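Uncharacterized protein (Magnetospirillum magneticum AMB-1, PDB 5MU5) is a Maf glycosyltransferase involved in bacterial flagella formation, probably by transferring sugar to flagellin. Local coordinates at residues 387-399 against 468-482. Numbering follows the deposited sequence.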
loop_
_atom_site.group_PDB
_atom_site.type_symbol
_atom_site.label_atom_id
_atom_site.label_comp_id
_atom_site.label_asym_id
_atom_site.label_seq_id
_atom_site.Cartn_x
_atom_site.Cartn_y
_atom_site.Cartn_z
ATOM N N ASP A 387 2.921 -8.772 11.276
ATOM C CA ASP A 387 2.884 -8.671 9.832
ATOM C C ASP A 387 1.723 -9.528 9.353
ATOM O O ASP A 387 1.386 -10.545 9.988
ATOM C CB ASP A 387 4.155 -9.257 9.223
ATOM C CG ASP A 387 5.380 -8.430 9.513
ATOM O OD1 ASP A 387 5.242 -7.205 9.722
ATOM O OD2 ASP A 387 6.492 -9.012 9.519
ATOM N N ASP A 388 1.141 -9.141 8.219
ATOM C CA ASP A 388 0.043 -9.880 7.613
ATOM C C ASP A 388 -1.090 -10.105 8.603
ATOM O O ASP A 388 -1.734 -11.146 8.586
ATOM C CB ASP A 388 0.540 -11.212 7.009
ATOM C CG ASP A 388 1.508 -11.007 5.822
ATOM O OD1 ASP A 388 1.178 -10.210 4.898
ATOM O OD2 ASP A 388 2.588 -11.653 5.800
ATOM N N SER A 389 -1.332 -9.123 9.468
ATOM C CA SER A 389 -2.436 -9.212 10.419
ATOM C C SER A 389 -3.745 -8.912 9.720
ATOM O O SER A 389 -4.808 -9.195 10.284
ATOM C CB SER A 389 -2.255 -8.298 11.646
ATOM O OG SER A 389 -2.308 -6.934 11.313
ATOM N N GLY A 390 -3.657 -8.345 8.508
ATOM C CA GLY A 390 -4.826 -8.074 7.650
ATOM C C GLY A 390 -4.734 -8.876 6.363
ATOM O O GLY A 390 -3.731 -9.576 6.148
ATOM N N PRO A 391 -5.709 -8.712 5.456
ATOM C CA PRO A 391 -6.806 -7.753 5.508
ATOM C C PRO A 391 -7.995 -8.116 6.398
ATOM O O PRO A 391 -8.773 -7.234 6.741
ATOM C CB PRO A 391 -7.264 -7.667 4.041
ATOM C CG PRO A 391 -6.890 -8.983 3.445
ATOM C CD PRO A 391 -5.607 -9.343 4.118
ATOM N N THR A 392 -8.156 -9.379 6.757
ATOM C CA THR A 392 -9.271 -9.783 7.624
ATOM C C THR A 392 -8.792 -10.483 8.929
ATOM O O THR A 392 -7.592 -10.814 9.112
ATOM C CB THR A 392 -10.232 -10.683 6.855
ATOM O OG1 THR A 392 -9.531 -11.858 6.437
ATOM C CG2 THR A 392 -10.736 -9.947 5.618
ATOM N N VAL A 393 -9.754 -10.717 9.818
ATOM C CA VAL A 393 -9.482 -11.175 11.179
ATOM C C VAL A 393 -8.927 -12.602 11.222
ATOM O O VAL A 393 -8.232 -12.983 12.167
ATOM C CB VAL A 393 -10.728 -10.985 12.084
ATOM C CG1 VAL A 393 -11.897 -11.858 11.621
ATOM C CG2 VAL A 393 -10.383 -11.235 13.553
ATOM N N THR A 394 -9.193 -13.362 10.174
ATOM C CA THR A 394 -8.614 -14.694 10.016
ATOM C C THR A 394 -7.101 -14.631 9.827
ATOM O O THR A 394 -6.381 -15.540 10.266
ATOM C CB THR A 394 -9.272 -15.425 8.830
ATOM O OG1 THR A 394 -10.607 -15.791 9.218
ATOM C CG2 THR A 394 -8.551 -16.660 8.516
ATOM N N ASN A 395 -6.636 -13.570 9.160
ATOM C CA ASN A 395 -5.206 -13.305 9.002
ATOM C C ASN A 395 -4.619 -12.970 10.355
ATOM O O ASN A 395 -3.521 -13.404 10.675
ATOM C CB ASN A 395 -4.956 -12.110 8.067
ATOM C CG ASN A 395 -5.507 -12.341 6.679
ATOM O OD1 ASN A 395 -6.516 -11.724 6.249
ATOM N ND2 ASN A 395 -4.890 -13.280 5.982
ATOM N N THR A 396 -5.358 -12.176 11.134
ATOM C CA THR A 396 -4.908 -11.733 12.457
ATOM C C THR A 396 -4.692 -12.915 13.369
ATOM O O THR A 396 -3.679 -12.999 14.043
ATOM C CB THR A 396 -5.938 -10.796 13.124
ATOM O OG1 THR A 396 -6.375 -9.799 12.185
ATOM C CG2 THR A 396 -5.337 -10.142 14.354
ATOM N N GLY A 397 -5.644 -13.842 13.379
ATOM C CA GLY A 397 -5.524 -15.037 14.218
ATOM C C GLY A 397 -4.385 -15.947 13.784
ATOM O O GLY A 397 -3.661 -16.479 14.602
ATOM N N THR A 398 -4.215 -16.127 12.490
ATOM C CA THR A 398 -3.150 -16.978 11.995
ATOM C C THR A 398 -1.792 -16.394 12.316
ATOM O O THR A 398 -0.906 -17.100 12.794
ATOM C CB THR A 398 -3.289 -17.154 10.497
ATOM O OG1 THR A 398 -4.572 -17.734 10.237
ATOM C CG2 THR A 398 -2.185 -18.043 9.958
ATOM N N THR A 399 -1.619 -15.100 12.081
ATOM C CA THR A 399 -0.312 -14.485 12.289
ATOM C C THR A 399 -0.025 -14.382 13.787
ATOM O O THR A 399 1.119 -14.583 14.207
ATOM C CB THR A 399 -0.146 -13.119 11.562
ATOM O OG1 THR A 399 1.218 -12.683 11.673
ATOM C CG2 THR A 399 -1.020 -12.045 12.169
ATOM N N ILE A 468 -11.623 -9.790 -2.155
ATOM C CA ILE A 468 -11.178 -9.609 -0.764
ATOM C C ILE A 468 -10.741 -10.944 -0.146
ATOM O O ILE A 468 -9.806 -10.998 0.685
ATOM C CB ILE A 468 -12.263 -8.928 0.127
ATOM C CG1 ILE A 468 -11.786 -8.711 1.583
ATOM C CG2 ILE A 468 -13.523 -9.780 0.215
ATOM C CD1 ILE A 468 -10.560 -7.834 1.769
ATOM N N MET A 469 -11.426 -12.010 -0.547
ATOM C CA MET A 469 -11.106 -13.341 -0.078
ATOM C C MET A 469 -9.779 -13.888 -0.651
ATOM O O MET A 469 -9.058 -14.639 0.020
ATOM C CB MET A 469 -12.290 -14.249 -0.356
ATOM C CG MET A 469 -13.511 -13.752 0.396
ATOM S SD MET A 469 -14.812 -14.960 0.518
ATOM C CE MET A 469 -15.698 -14.859 -1.033
ATOM N N LEU A 470 -9.436 -13.492 -1.872
ATOM C CA LEU A 470 -8.183 -13.930 -2.468
ATOM C C LEU A 470 -7.008 -13.238 -1.772
ATOM O O LEU A 470 -5.968 -13.862 -1.575
ATOM C CB LEU A 470 -8.160 -13.667 -3.974
ATOM C CG LEU A 470 -9.354 -14.262 -4.751
ATOM C CD1 LEU A 470 -9.413 -13.669 -6.145
ATOM C CD2 LEU A 470 -9.303 -15.765 -4.827
ATOM N N TRP A 471 -7.179 -11.969 -1.398
ATOM C CA TRP A 471 -6.142 -11.238 -0.647
ATOM C C TRP A 471 -5.962 -11.887 0.706
ATOM O O TRP A 471 -4.851 -12.082 1.164
ATOM C CB TRP A 471 -6.496 -9.767 -0.419
ATOM C CG TRP A 471 -6.711 -8.954 -1.673
ATOM C CD1 TRP A 471 -6.218 -9.206 -2.920
ATOM C CD2 TRP A 471 -7.424 -7.711 -1.768
ATOM N NE1 TRP A 471 -6.623 -8.234 -3.787
ATOM C CE2 TRP A 471 -7.351 -7.293 -3.109
ATOM C CE3 TRP A 471 -8.113 -6.914 -0.846
ATOM C CZ2 TRP A 471 -7.956 -6.113 -3.566
ATOM C CZ3 TRP A 471 -8.727 -5.734 -1.300
ATOM C CH2 TRP A 471 -8.646 -5.353 -2.652
ATOM N N THR A 472 -7.076 -12.247 1.331
ATOM C CA THR A 472 -7.036 -12.921 2.599
ATOM C C THR A 472 -6.315 -14.231 2.433
ATOM O O THR A 472 -5.429 -14.543 3.220
ATOM C CB THR A 472 -8.448 -13.150 3.142
ATOM O OG1 THR A 472 -9.050 -11.888 3.419
ATOM C CG2 THR A 472 -8.412 -13.979 4.435
ATOM N N ARG A 473 -6.693 -15.004 1.409
ATOM C CA ARG A 473 -6.023 -16.271 1.111
ATOM C C ARG A 473 -4.534 -16.111 0.872
ATOM O O ARG A 473 -3.726 -16.918 1.355
ATOM C CB ARG A 473 -6.641 -16.900 -0.124
ATOM C CG ARG A 473 -5.983 -18.194 -0.576
ATOM C CD ARG A 473 -6.373 -18.482 -2.016
ATOM N NE ARG A 473 -5.716 -17.547 -2.900
ATOM C CZ ARG A 473 -5.938 -17.454 -4.205
ATOM N NH1 ARG A 473 -6.811 -18.265 -4.798
ATOM N NH2 ARG A 473 -5.281 -16.538 -4.911
ATOM N N ASP A 474 -4.154 -15.107 0.078
ATOM C CA ASP A 474 -2.735 -14.886 -0.193
ATOM C C ASP A 474 -1.977 -14.479 1.082
ATOM O O ASP A 474 -0.823 -14.872 1.265
ATOM C CB ASP A 474 -2.520 -13.847 -1.318
ATOM C CG ASP A 474 -2.980 -14.358 -2.721
ATOM O OD1 ASP A 474 -3.558 -15.468 -2.861
ATOM O OD2 ASP A 474 -2.763 -13.624 -3.707
ATOM N N ALA A 475 -2.611 -13.706 1.975
ATOM C CA ALA A 475 -1.901 -13.272 3.201
ATOM C C ALA A 475 -1.684 -14.462 4.154
ATOM O O ALA A 475 -0.640 -14.568 4.807
ATOM C CB ALA A 475 -2.618 -12.119 3.887
ATOM N N LEU A 476 -2.638 -15.384 4.171
ATOM C CA LEU A 476 -2.533 -16.594 4.981
ATOM C C LEU A 476 -1.410 -17.483 4.510
ATOM O O LEU A 476 -0.602 -17.931 5.318
ATOM C CB LEU A 476 -3.831 -17.394 4.962
ATOM C CG LEU A 476 -5.014 -16.849 5.751
ATOM C CD1 LEU A 476 -6.238 -17.722 5.528
ATOM C CD2 LEU A 476 -4.689 -16.763 7.230
ATOM N N GLY A 477 -1.341 -17.741 3.207
ATOM C CA GLY A 477 -0.268 -18.563 2.647
ATOM C C GLY A 477 1.085 -17.936 2.877
ATOM O O GLY A 477 2.072 -18.592 3.230
ATOM N N ARG A 478 1.153 -16.651 2.673
ATOM C CA ARG A 478 2.406 -15.958 2.847
ATOM C C ARG A 478 2.881 -16.008 4.332
ATOM O O ARG A 478 4.028 -16.307 4.587
ATOM C CB ARG A 478 2.277 -14.515 2.315
ATOM C CG ARG A 478 3.483 -13.634 2.622
ATOM C CD ARG A 478 3.426 -12.246 1.964
ATOM N NE ARG A 478 2.255 -11.457 2.376
ATOM C CZ ARG A 478 1.140 -11.279 1.655
ATOM N NH1 ARG A 478 0.989 -11.824 0.445
ATOM N NH2 ARG A 478 0.155 -10.531 2.149
ATOM N N ILE A 479 2.037 -15.715 5.315
ATOM C CA ILE A 479 2.541 -15.745 6.704
ATOM C C ILE A 479 2.916 -17.168 7.095
ATOM O O ILE A 479 3.957 -17.407 7.698
ATOM C CB ILE A 479 1.573 -15.085 7.738
ATOM C CG1 ILE A 479 2.290 -14.819 9.062
ATOM C CG2 ILE A 479 0.344 -15.931 7.989
ATOM C CD1 ILE A 479 3.389 -13.788 8.959
ATOM N N ILE A 480 2.113 -18.136 6.697
ATOM C CA ILE A 480 2.421 -19.514 7.037
ATOM C C ILE A 480 3.751 -19.925 6.427
ATOM O O ILE A 480 4.591 -20.532 7.102
ATOM C CB ILE A 480 1.277 -20.457 6.661
ATOM C CG1 ILE A 480 0.090 -20.202 7.609
ATOM C CG2 ILE A 480 1.708 -21.896 6.813
ATOM C CD1 ILE A 480 -1.230 -20.774 7.141
ATOM N N GLY A 481 3.955 -19.566 5.160
ATOM C CA GLY A 481 5.218 -19.819 4.480
ATOM C C GLY A 481 6.461 -19.296 5.189
ATOM O O GLY A 481 7.475 -19.950 5.201
ATOM N N ARG A 482 6.382 -18.135 5.809
ATOM C CA ARG A 482 7.533 -17.588 6.536
ATOM C C ARG A 482 7.959 -18.397 7.782
ATOM O O ARG A 482 9.049 -18.190 8.295
ATOM C CB ARG A 482 7.278 -16.138 6.907
ATOM C CG ARG A 482 7.150 -15.242 5.681
ATOM C CD ARG A 482 6.801 -13.808 6.040
ATOM N NE ARG A 482 7.857 -13.220 6.859
ATOM C CZ ARG A 482 7.756 -12.082 7.545
ATOM N NH1 ARG A 482 6.629 -11.371 7.528
ATOM N NH2 ARG A 482 8.798 -11.657 8.261
#
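Segments 393-399 and 468-482 of two neighbouring helices of the α/β domain run nearly parallel, their axes 6° apart and 9.4 Å at closest approach; the loop leading into the first helix is clamped onto the second by Asp387, Asp388 and Pro391, and Asn395 ties the first turn of its helix to Thr472. Asp388 takes Arg478 side-on: NE and NH2 of Arg478 both lie 3.0 Å from Asp388 OD1, approaching from one face of the carboxylate, whose plane is turned 54° from the guanidinium. The arginine leaves its helix with CG opposite the backbone N (chi1 172°) and bends at chi3, which carries NE back to the loop. Next along, Arg482 NH1 donates to Asp387 OD2 at 3.1 Å, an almost straight bond that comes from the anti side, tilted out of the carboxylate plane. A leucine in place of Asp388 would probably leave the Arg478 guanidinium without its carboxylate mate and free to swing away from the loop.

Pro391, which follows a cis peptide bond, sets its ring across the second helix, CG 3.6 Å from Thr472 OG1, while Ile468 CD1 lies against Pro391 CB and Trp471 CB against Pro391 CG. Close by, the amide of Asn395 works in two directions. Its ND2 reaches a lone pair of Thr472 O at 3.1 Å, a carbonyl already bound to Leu476 N, and its OD1 accepts Thr392 N at the start of its own helix. Deeper in, Leu476 CD2 packs against Thr398 CB at 3.6 Å, and Thr398 CG2 lies against Ile479 CG2; Val414 covers Leu476 and Thr394 from a loop. Charge pairs thus hold the exposed edge, where the loop meets the last turns of 468-482, whereas the buried Asn395 amide, bonded through both its nitrogen and its oxygen, ties the helix start to its neighbour's backbone.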